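Local coordinates for epimerase (Methylomonas sp. DH-1, PDB 7CJ7), which catalyses the manganese-dependent epimerization of ketoses at C3, working fastest on L-ribulose and also converting D-ribulose, D-allulose and D-fructose, at residues L44-W48 with E91-A96; F227-F231 with F281-Y286; S131-Q136 with F171-R177. One frame throughout, in Å; residues are numbered along the deposited sequence.

Contact 1: residues L44-W48 with E91-A96; sequences LLDPW and ELLRKA
Asp46 OD1 accepts the backbone N-H of Trp48 at 3.1 Å, closing an Asx turn just before the Trp48 indole packs on Lys95 and Leu92 of helix 83-102. The bond is bent, 142° at the hydrogen, and reaches the anti side of the carboxylate, well out of its plane. The methylene chain of Lys95 lies over one face of the indole: CG stands 3.7 Å from the centroid of the Trp48 five-membered ring, 18° off the normal, a CH-pi contact. With CG anti to the backbone N (chi1 -176°) and a bend at chi2, the lysine chain runs on along the pyrrole side, Lys95 CE coming to 3.6 Å from Trp48 CD1. Glu91 CG meets the rim of the six-membered ring near its plane. Beneath the indole, Pro47 wedges between Leu92 and Lys95; its CD lies 3.9 Å from Leu92 CG, the two side chains crossing at about a right angle. Deeper still, Leu44 CD1 packs 4.2 Å from Ala96 CB, and the side chain of the next residue, Leu45, is about 5 Å from a bound L-sorbose. No hydrogen bond joins the two segments, so the loop after strand 39-43 is held to the helix by apolar and CH-pi contacts.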
loop_
_atom_site.group_PDB
_atom_site.type_symbol
_atom_site.label_atom_id
_atom_site.label_comp_id
_atom_site.label_asym_id
_atom_site.label_seq_id
_atom_site.Cartn_x
_atom_site.Cartn_y
_atom_site.Cartn_z
ATOM N N LEU A 44 -17.653 11.888 4.962
ATOM C CA LEU A 44 -17.845 13.323 5.296
ATOM C C LEU A 44 -16.530 14.087 5.124
ATOM O O LEU A 44 -16.163 14.848 6.044
ATOM C CB LEU A 44 -18.308 13.440 6.749
ATOM C CG LEU A 44 -19.784 13.167 7.015
ATOM C CD1 LEU A 44 -20.110 13.459 8.473
ATOM C CD2 LEU A 44 -20.668 13.983 6.085
ATOM N N LEU A 45 -15.851 13.913 3.993
ATOM C CA LEU A 45 -14.599 14.657 3.706
ATOM C C LEU A 45 -14.892 16.165 3.663
ATOM O O LEU A 45 -14.022 16.954 4.110
ATOM C CB LEU A 45 -14.002 14.134 2.399
ATOM C CG LEU A 45 -13.034 12.961 2.565
ATOM C CD1 LEU A 45 -13.760 11.698 3.012
ATOM C CD2 LEU A 45 -12.273 12.713 1.273
ATOM N N ASP A 46 -16.079 16.560 3.187
ATOM C CA ASP A 46 -16.562 17.968 3.261
ATOM C C ASP A 46 -17.921 17.985 3.949
ATOM O O ASP A 46 -18.956 17.914 3.295
ATOM C CB ASP A 46 -16.637 18.628 1.885
ATOM C CG ASP A 46 -17.079 20.085 1.930
ATOM O OD1 ASP A 46 -17.534 20.555 3.006
ATOM O OD2 ASP A 46 -16.969 20.737 0.893
ATOM N N PRO A 47 -17.965 18.090 5.293
ATOM C CA PRO A 47 -19.229 17.948 6.011
ATOM C C PRO A 47 -20.195 19.127 5.799
ATOM O O PRO A 47 -21.312 19.020 6.239
ATOM C CB PRO A 47 -18.804 17.822 7.482
ATOM C CG PRO A 47 -17.448 18.496 7.551
ATOM C CD PRO A 47 -16.818 18.341 6.179
ATOM N N TRP A 48 -19.770 20.199 5.122
ATOM C CA TRP A 48 -20.647 21.359 4.792
ATOM C C TRP A 48 -21.455 21.072 3.522
ATOM O O TRP A 48 -22.389 21.834 3.256
ATOM C CB TRP A 48 -19.835 22.653 4.646
ATOM C CG TRP A 48 -19.283 23.155 5.942
ATOM C CD1 TRP A 48 -19.923 23.933 6.864
ATOM C CD2 TRP A 48 -17.970 22.902 6.470
ATOM N NE1 TRP A 48 -19.095 24.185 7.926
ATOM C CE2 TRP A 48 -17.891 23.568 7.712
ATOM C CE3 TRP A 48 -16.854 22.192 6.012
ATOM C CZ2 TRP A 48 -16.742 23.530 8.501
ATOM C CZ3 TRP A 48 -15.717 22.160 6.790
ATOM C CH2 TRP A 48 -15.668 22.815 8.020
ATOM N N GLU A 91 -12.122 22.526 13.369
ATOM C CA GLU A 91 -13.407 23.088 12.873
ATOM C C GLU A 91 -14.106 22.050 11.986
ATOM O O GLU A 91 -15.305 21.813 12.194
ATOM C CB GLU A 91 -13.147 24.407 12.156
ATOM C CG GLU A 91 -14.374 25.007 11.504
ATOM C CD GLU A 91 -14.048 26.215 10.635
ATOM O OE1 GLU A 91 -13.375 26.050 9.582
ATOM O OE2 GLU A 91 -14.444 27.322 11.021
ATOM N N LEU A 92 -13.384 21.417 11.062
ATOM C CA LEU A 92 -13.963 20.345 10.206
ATOM C C LEU A 92 -14.473 19.206 11.103
ATOM O O LEU A 92 -15.583 18.707 10.873
ATOM C CB LEU A 92 -12.925 19.855 9.196
ATOM C CG LEU A 92 -13.487 18.984 8.070
ATOM C CD1 LEU A 92 -12.610 19.058 6.831
ATOM C CD2 LEU A 92 -13.644 17.547 8.523
ATOM N N LEU A 93 -13.698 18.782 12.097
ATOM C CA LEU A 93 -14.094 17.618 12.935
ATOM C C LEU A 93 -15.330 17.969 13.781
ATOM O O LEU A 93 -16.207 17.089 13.975
ATOM C CB LEU A 93 -12.899 17.201 13.790
ATOM C CG LEU A 93 -11.744 16.576 13.011
ATOM C CD1 LEU A 93 -10.478 16.557 13.854
ATOM C CD2 LEU A 93 -12.104 15.173 12.522
ATOM N N ARG A 94 -15.426 19.207 14.264
ATOM C CA ARG A 94 -16.625 19.678 15.007
ATOM C C ARG A 94 -17.841 19.608 14.075
ATOM O O ARG A 94 -18.887 19.090 14.494
ATOM C CB ARG A 94 -16.393 21.084 15.580
ATOM C CG ARG A 94 -15.479 21.118 16.803
ATOM C CD ARG A 94 -15.640 22.423 17.564
ATOM N NE ARG A 94 -15.355 23.564 16.705
ATOM C CZ ARG A 94 -14.150 24.101 16.535
ATOM N NH1 ARG A 94 -13.119 23.624 17.208
ATOM N NH2 ARG A 94 -13.980 25.124 15.713
ATOM N N LYS A 95 -17.705 20.082 12.839
ATOM C CA LYS A 95 -18.825 20.098 11.864
ATOM C C LYS A 95 -19.251 18.655 11.559
ATOM O O LYS A 95 -20.475 18.403 11.502
ATOM C CB LYS A 95 -18.433 20.836 10.583
ATOM C CG LYS A 95 -19.557 20.973 9.566
ATOM C CD LYS A 95 -20.711 21.829 10.051
ATOM C CE LYS A 95 -21.874 21.836 9.086
ATOM N NZ LYS A 95 -23.028 22.588 9.632
ATOM N N ALA A 96 -18.290 17.744 11.386
ATOM C CA ALA A 96 -18.557 16.317 11.093
ATOM C C ALA A 96 -19.316 15.711 12.276
ATOM O O ALA A 96 -20.311 15.003 12.051
ATOM C CB ALA A 96 -17.280 15.570 10.799
#

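Contact 2: residues F227-F231 with F281-Y286; sequences FASFF and FIKQRY
The local axes of segments 227-231 and 281-285 cross at -56° and are 11.1 Å apart at closest approach, and Phe231 and Tyr286 have the nearest CA atoms. Aromatic rings fill this wide spacing. Phe281 directs its edge at the face of Phe227 in an offset edge-to-face pair, centroids 5.2 Å apart and planes at 74°, with Phe281 CZ 3.6 Å from Phe227 CD2. The Phe281 ring is in turn held by its own helix: the Arg285 guanidinium lies across its face, and Arg285 NH2 donates to Phe281 O at 2.9 Å, in the carbonyl plane on a lone pair. Phe231 lies against Arg285 and Tyr286, both on one side of its ring plane. One ortho carbon, Phe231 CD2, is 3.6 Å from Arg285 CB; the other, Phe231 CD1, is 3.6 Å from Tyr286 CB. A water donates to Arg285 O at 3.1 Å and, more weakly, to Phe231 O, linking the two backbones. Tyr286 OH is hydrogen-bonded to Tyr239 O, beyond helix 227-236. Inward, Phe227 and Phe231 rest on Ile212 of strand 207-212, and Ile282 on Tyr9 of strand 8-12, so the contact joins the last two large helices of the TIM barrel's outer layer.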
loop_
_atom_site.group_PDB
_atom_site.type_symbol
_atom_site.label_atom_id
_atom_site.label_comp_id
_atom_site.label_asym_id
_atom_site.label_seq_id
_atom_site.Cartn_x
_atom_site.Cartn_y
_atom_site.Cartn_z
ATOM N N PHE A 227 -9.289 -13.818 6.108
ATOM C CA PHE A 227 -10.533 -13.508 6.854
ATOM C C PHE A 227 -10.776 -14.554 7.942
ATOM O O PHE A 227 -11.330 -14.177 8.989
ATOM C CB PHE A 227 -11.720 -13.374 5.903
ATOM C CG PHE A 227 -11.704 -12.086 5.128
ATOM C CD1 PHE A 227 -11.837 -10.872 5.779
ATOM C CD2 PHE A 227 -11.541 -12.090 3.753
ATOM C CE1 PHE A 227 -11.817 -9.688 5.065
ATOM C CE2 PHE A 227 -11.531 -10.904 3.043
ATOM C CZ PHE A 227 -11.657 -9.705 3.704
ATOM N N ALA A 228 -10.356 -15.802 7.740
ATOM C CA ALA A 228 -10.563 -16.882 8.733
ATOM C C ALA A 228 -9.894 -16.475 10.051
ATOM O O ALA A 228 -10.537 -16.603 11.117
ATOM C CB ALA A 228 -10.040 -18.203 8.215
ATOM N N SER A 229 -8.652 -15.997 9.971
ATOM C CA SER A 229 -7.837 -15.557 11.127
ATOM C C SER A 229 -8.475 -14.319 11.760
ATOM O O SER A 229 -8.602 -14.260 12.996
ATOM C CB SER A 229 -6.414 -15.305 10.714
ATOM O OG SER A 229 -5.647 -14.919 11.831
ATOM N N PHE A 230 -8.891 -13.364 10.938
ATOM C CA PHE A 230 -9.448 -12.087 11.429
ATOM C C PHE A 230 -10.758 -12.342 12.186
ATOM O O PHE A 230 -10.908 -11.831 13.304
ATOM C CB PHE A 230 -9.673 -11.110 10.282
ATOM C CG PHE A 230 -10.186 -9.786 10.770
ATOM C CD1 PHE A 230 -9.387 -8.981 11.563
ATOM C CD2 PHE A 230 -11.481 -9.380 10.500
ATOM C CE1 PHE A 230 -9.851 -7.759 12.023
ATOM C CE2 PHE A 230 -11.946 -8.158 10.960
ATOM C CZ PHE A 230 -11.136 -7.358 11.733
ATOM N N PHE A 231 -11.706 -13.078 11.597
ATOM C CA PHE A 231 -13.027 -13.299 12.241
ATOM C C PHE A 231 -12.866 -14.174 13.494
ATOM O O PHE A 231 -13.606 -13.978 14.475
ATOM C CB PHE A 231 -14.047 -13.827 11.235
ATOM C CG PHE A 231 -14.524 -12.777 10.266
ATOM C CD1 PHE A 231 -15.174 -11.640 10.717
ATOM C CD2 PHE A 231 -14.315 -12.921 8.903
ATOM C CE1 PHE A 231 -15.619 -10.671 9.828
ATOM C CE2 PHE A 231 -14.773 -11.960 8.016
ATOM C CZ PHE A 231 -15.422 -10.839 8.478
ATOM N N PHE A 281 -20.985 -12.920 2.719
ATOM C CA PHE A 281 -19.601 -13.355 3.049
ATOM C C PHE A 281 -19.327 -13.103 4.541
ATOM O O PHE A 281 -18.819 -13.980 5.246
ATOM C CB PHE A 281 -18.599 -12.620 2.158
ATOM C CG PHE A 281 -17.166 -13.046 2.348
ATOM C CD1 PHE A 281 -16.399 -12.512 3.371
ATOM C CD2 PHE A 281 -16.586 -13.986 1.509
ATOM C CE1 PHE A 281 -15.087 -12.920 3.556
ATOM C CE2 PHE A 281 -15.269 -14.380 1.690
ATOM C CZ PHE A 281 -14.528 -13.847 2.715
ATOM N N ILE A 282 -19.637 -11.902 5.016
ATOM C CA ILE A 282 -19.372 -11.488 6.423
ATOM C C ILE A 282 -20.264 -12.297 7.373
ATOM O O ILE A 282 -19.744 -12.857 8.344
ATOM C CB ILE A 282 -19.565 -9.972 6.576
ATOM C CG1 ILE A 282 -18.517 -9.203 5.769
ATOM C CG2 ILE A 282 -19.565 -9.567 8.040
ATOM C CD1 ILE A 282 -18.861 -7.751 5.558
ATOM N N LYS A 283 -21.558 -12.394 7.097
ATOM C CA LYS A 283 -22.507 -13.021 8.053
ATOM C C LYS A 283 -22.228 -14.525 8.137
ATOM O O LYS A 283 -22.506 -15.128 9.189
ATOM C CB LYS A 283 -23.944 -12.686 7.660
ATOM C CG LYS A 283 -24.344 -11.264 8.003
ATOM C CD LYS A 283 -25.822 -11.020 7.940
ATOM C CE LYS A 283 -26.172 -9.648 8.458
ATOM N NZ LYS A 283 -27.628 -9.401 8.420
ATOM N N GLN A 284 -21.675 -15.122 7.087
ATOM C CA GLN A 284 -21.340 -16.565 7.106
ATOM C C GLN A 284 -20.163 -16.803 8.066
ATOM O O GLN A 284 -20.016 -17.944 8.563
ATOM C CB GLN A 284 -21.018 -17.048 5.698
ATOM C CG GLN A 284 -20.719 -18.534 5.635
ATOM C CD GLN A 284 -20.321 -18.970 4.246
ATOM O OE1 GLN A 284 -19.426 -19.798 4.074
ATOM N NE2 GLN A 284 -20.981 -18.402 3.247
ATOM N N ARG A 285 -19.364 -15.764 8.345
ATOM C CA ARG A 285 -18.095 -15.905 9.111
ATOM C C ARG A 285 -18.177 -15.233 10.481
ATOM O O ARG A 285 -17.280 -15.493 11.311
ATOM C CB ARG A 285 -16.934 -15.320 8.309
ATOM C CG ARG A 285 -16.580 -16.172 7.104
ATOM C CD ARG A 285 -15.797 -15.431 6.042
ATOM N NE ARG A 285 -15.470 -16.350 4.969
ATOM C CZ ARG A 285 -16.308 -16.719 4.007
ATOM N NH1 ARG A 285 -15.909 -17.584 3.097
ATOM N NH2 ARG A 285 -17.537 -16.231 3.942
ATOM N N TYR A 286 -19.180 -14.392 10.726
ATOM C CA TYR A 286 -19.292 -13.662 12.018
ATOM C C TYR A 286 -20.757 -13.427 12.403
ATOM O O TYR A 286 -21.547 -13.007 11.550
ATOM C CB TYR A 286 -18.510 -12.343 11.970
ATOM C CG TYR A 286 -18.221 -11.834 13.354
ATOM C CD1 TYR A 286 -17.317 -12.497 14.163
ATOM C CD2 TYR A 286 -18.921 -10.768 13.894
ATOM C CE1 TYR A 286 -17.080 -12.092 15.463
ATOM C CE2 TYR A 286 -18.681 -10.337 15.188
ATOM C CZ TYR A 286 -17.760 -11.003 15.975
ATOM O OH TYR A 286 -17.524 -10.607 17.255
HETATM O O HOH W 1 -16.025 -16.040 14.080
#

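Contact 3: residues S131-Q136 with F171-R177; sequences SVAAMQ and FLDEVNR
Val132 lays its CG2 methyl over one face of the Phe171 ring, 3.9 Å from the centroid and close to the ring normal, a CH-pi contact. Two other residues meet the rim of the same ring: Ser131 OG is 3.2 Å from Phe171 CZ, near the ring plane, and Met135 CG approaches CE1. The second Val132 methyl, CG1, reaches Val175 CG2 at 4.1 Å, and Met135 CB closes on that same Val175 methyl. At the C-terminal end of helix 165-175, the extended Gln136 chain carries NE2 to Val175 O, to which it donates at 3.1 Å, 162° at the hydrogen; the donor is tilted out of the carbonyl plane. The Gln136 amide stacks on the Arg177 guanidinium, their planes 20° apart. Asn176, with positive phi, turns the chain out of the helix and leads Arg177 back across Gln136. Second-shell partners fix these groups: Asp140 forms a salt bridge with Arg177 NE, and Tyr113 O takes a hydrogen bond from Ser131 OG. Helices 125-143 and 165-175, their local axes 9.2 Å apart and crossing at -55°, are consecutive helices of the barrel's outer layer; Met135 and Phe171 both reach Leu151 on strand 148-152, which runs between them in sequence.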
loop_
_atom_site.group_PDB
_atom_site.type_symbol
_atom_site.label_atom_id
_atom_site.label_comp_id
_atom_site.label_asym_id
_atom_site.label_seq_id
_atom_site.Cartn_x
_atom_site.Cartn_y
_atom_site.Cartn_z
ATOM N N SER A 131 -1.467 15.602 17.092
ATOM C CA SER A 131 -2.541 14.623 16.774
ATOM C C SER A 131 -3.226 14.160 18.067
ATOM O O SER A 131 -4.459 14.199 18.161
ATOM C CB SER A 131 -1.972 13.462 16.027
ATOM O OG SER A 131 -3.019 12.662 15.514
ATOM N N VAL A 132 -2.443 13.758 19.063
ATOM C CA VAL A 132 -2.977 13.313 20.385
ATOM C C VAL A 132 -3.865 14.424 20.963
ATOM O O VAL A 132 -5.005 14.128 21.405
ATOM C CB VAL A 132 -1.839 12.945 21.351
ATOM C CG1 VAL A 132 -2.355 12.724 22.765
ATOM C CG2 VAL A 132 -1.100 11.709 20.870
ATOM N N ALA A 133 -3.364 15.656 21.000
ATOM C CA ALA A 133 -4.086 16.790 21.614
ATOM C C ALA A 133 -5.392 17.017 20.847
ATOM O O ALA A 133 -6.435 17.229 21.490
ATOM C CB ALA A 133 -3.220 18.025 21.621
ATOM N N ALA A 134 -5.330 16.980 19.514
ATOM C CA ALA A 134 -6.510 17.187 18.643
ATOM C C ALA A 134 -7.554 16.118 18.955
ATOM O O ALA A 134 -8.761 16.436 18.961
ATOM C CB ALA A 134 -6.116 17.154 17.188
ATOM N N MET A 135 -7.124 14.875 19.190
ATOM C CA MET A 135 -8.092 13.776 19.417
ATOM C C MET A 135 -8.684 13.906 20.825
ATOM O O MET A 135 -9.850 13.507 21.018
ATOM C CB MET A 135 -7.461 12.403 19.195
ATOM C CG MET A 135 -7.103 12.153 17.734
ATOM S SD MET A 135 -8.496 12.313 16.577
ATOM C CE MET A 135 -8.433 14.061 16.179
ATOM N N GLN A 136 -7.942 14.475 21.775
ATOM C CA GLN A 136 -8.514 14.801 23.099
ATOM C C GLN A 136 -9.614 15.848 22.934
ATOM O O GLN A 136 -10.688 15.658 23.523
ATOM C CB GLN A 136 -7.432 15.272 24.060
ATOM C CG GLN A 136 -6.461 14.162 24.410
ATOM C CD GLN A 136 -5.295 14.660 25.222
ATOM O OE1 GLN A 136 -4.881 15.811 25.101
ATOM N NE2 GLN A 136 -4.751 13.785 26.048
ATOM N N PHE A 171 -0.974 5.151 21.057
ATOM C CA PHE A 171 -1.500 6.508 20.757
ATOM C C PHE A 171 -2.739 6.764 21.626
ATOM O O PHE A 171 -2.838 7.814 22.273
ATOM C CB PHE A 171 -1.769 6.629 19.254
ATOM C CG PHE A 171 -2.229 7.979 18.770
ATOM C CD1 PHE A 171 -3.541 8.382 18.938
ATOM C CD2 PHE A 171 -1.362 8.818 18.094
ATOM C CE1 PHE A 171 -3.970 9.611 18.472
ATOM C CE2 PHE A 171 -1.800 10.038 17.601
ATOM C CZ PHE A 171 -3.105 10.425 17.779
ATOM N N LEU A 172 -3.662 5.806 21.671
ATOM C CA LEU A 172 -4.922 5.955 22.440
ATOM C C LEU A 172 -4.610 6.053 23.937
ATOM O O LEU A 172 -5.380 6.695 24.652
ATOM C CB LEU A 172 -5.836 4.777 22.122
ATOM C CG LEU A 172 -6.569 4.894 20.791
ATOM C CD1 LEU A 172 -7.260 3.594 20.447
ATOM C CD2 LEU A 172 -7.570 6.020 20.839
ATOM N N ASP A 173 -3.513 5.450 24.394
ATOM C CA ASP A 173 -3.111 5.534 25.823
ATOM C C ASP A 173 -2.761 6.987 26.156
ATOM O O ASP A 173 -3.061 7.423 27.271
ATOM C CB ASP A 173 -1.918 4.639 26.145
ATOM C CG ASP A 173 -2.240 3.161 26.178
ATOM O OD1 ASP A 173 -3.422 2.824 26.381
ATOM O OD2 ASP A 173 -1.289 2.352 26.011
ATOM N N GLU A 174 -2.158 7.710 25.213
ATOM C CA GLU A 174 -1.781 9.139 25.392
ATOM C C GLU A 174 -3.043 10.002 25.258
ATOM O O GLU A 174 -3.171 10.983 25.996
ATOM C CB GLU A 174 -0.677 9.542 24.406
ATOM C CG GLU A 174 0.619 8.758 24.586
ATOM C CD GLU A 174 1.664 8.938 23.490
ATOM O OE1 GLU A 174 2.538 8.052 23.342
ATOM O OE2 GLU A 174 1.613 9.960 22.778
ATOM N N VAL A 175 -3.965 9.653 24.360
ATOM C CA VAL A 175 -5.250 10.392 24.243
ATOM C C VAL A 175 -6.006 10.248 25.570
ATOM O O VAL A 175 -6.460 11.257 26.115
ATOM C CB VAL A 175 -6.078 9.876 23.055
ATOM C CG1 VAL A 175 -7.479 10.463 23.082
ATOM C CG2 VAL A 175 -5.359 10.163 21.743
ATOM N N ASN A 176 -6.133 9.014 26.052
ATOM C CA ASN A 176 -6.718 8.694 27.373
ATOM C C ASN A 176 -8.127 9.291 27.493
ATOM O O ASN A 176 -8.381 10.053 28.444
ATOM C CB ASN A 176 -5.832 9.218 28.498
ATOM C CG ASN A 176 -6.262 8.621 29.812
ATOM O OD1 ASN A 176 -6.766 7.504 29.822
ATOM N ND2 ASN A 176 -6.066 9.347 30.898
ATOM N N ARG A 177 -9.011 8.950 26.561
ATOM C CA ARG A 177 -10.434 9.363 26.572
ATOM C C ARG A 177 -11.307 8.123 26.453
ATOM O O ARG A 177 -11.048 7.262 25.618
ATOM C CB ARG A 177 -10.694 10.360 25.442
ATOM C CG ARG A 177 -10.016 11.705 25.655
ATOM C CD ARG A 177 -10.500 12.381 26.918
ATOM N NE ARG A 177 -10.146 13.787 26.982
ATOM C CZ ARG A 177 -9.030 14.247 27.521
ATOM N NH1 ARG A 177 -8.147 13.398 28.011
ATOM N NH2 ARG A 177 -8.794 15.547 27.566
#

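In the fold
The three contacts belong to one TIM barrel and come in series along the chain: contact 1, then contact 3, then contact 2. Contacts 2 and 3 lie in the helical layer outside the closed eight-stranded sheet; contact 1 joins the loop at the C-terminal end of strand 39-43 to that layer. Contacts 1 and 3 are neighbours, centres 19 Å apart, and touch where Leu93 CD1 meets Met135 CE at 4.0 Å, helix 83-102 against helix 125-143. Contact 2, whose helix 271-285 packs against strand 8-12 and helps close the ring, lies across the chain's centre from contact 1, centres 33 Å apart. Of the three, contact 1 comes nearest the bound L-sorbose.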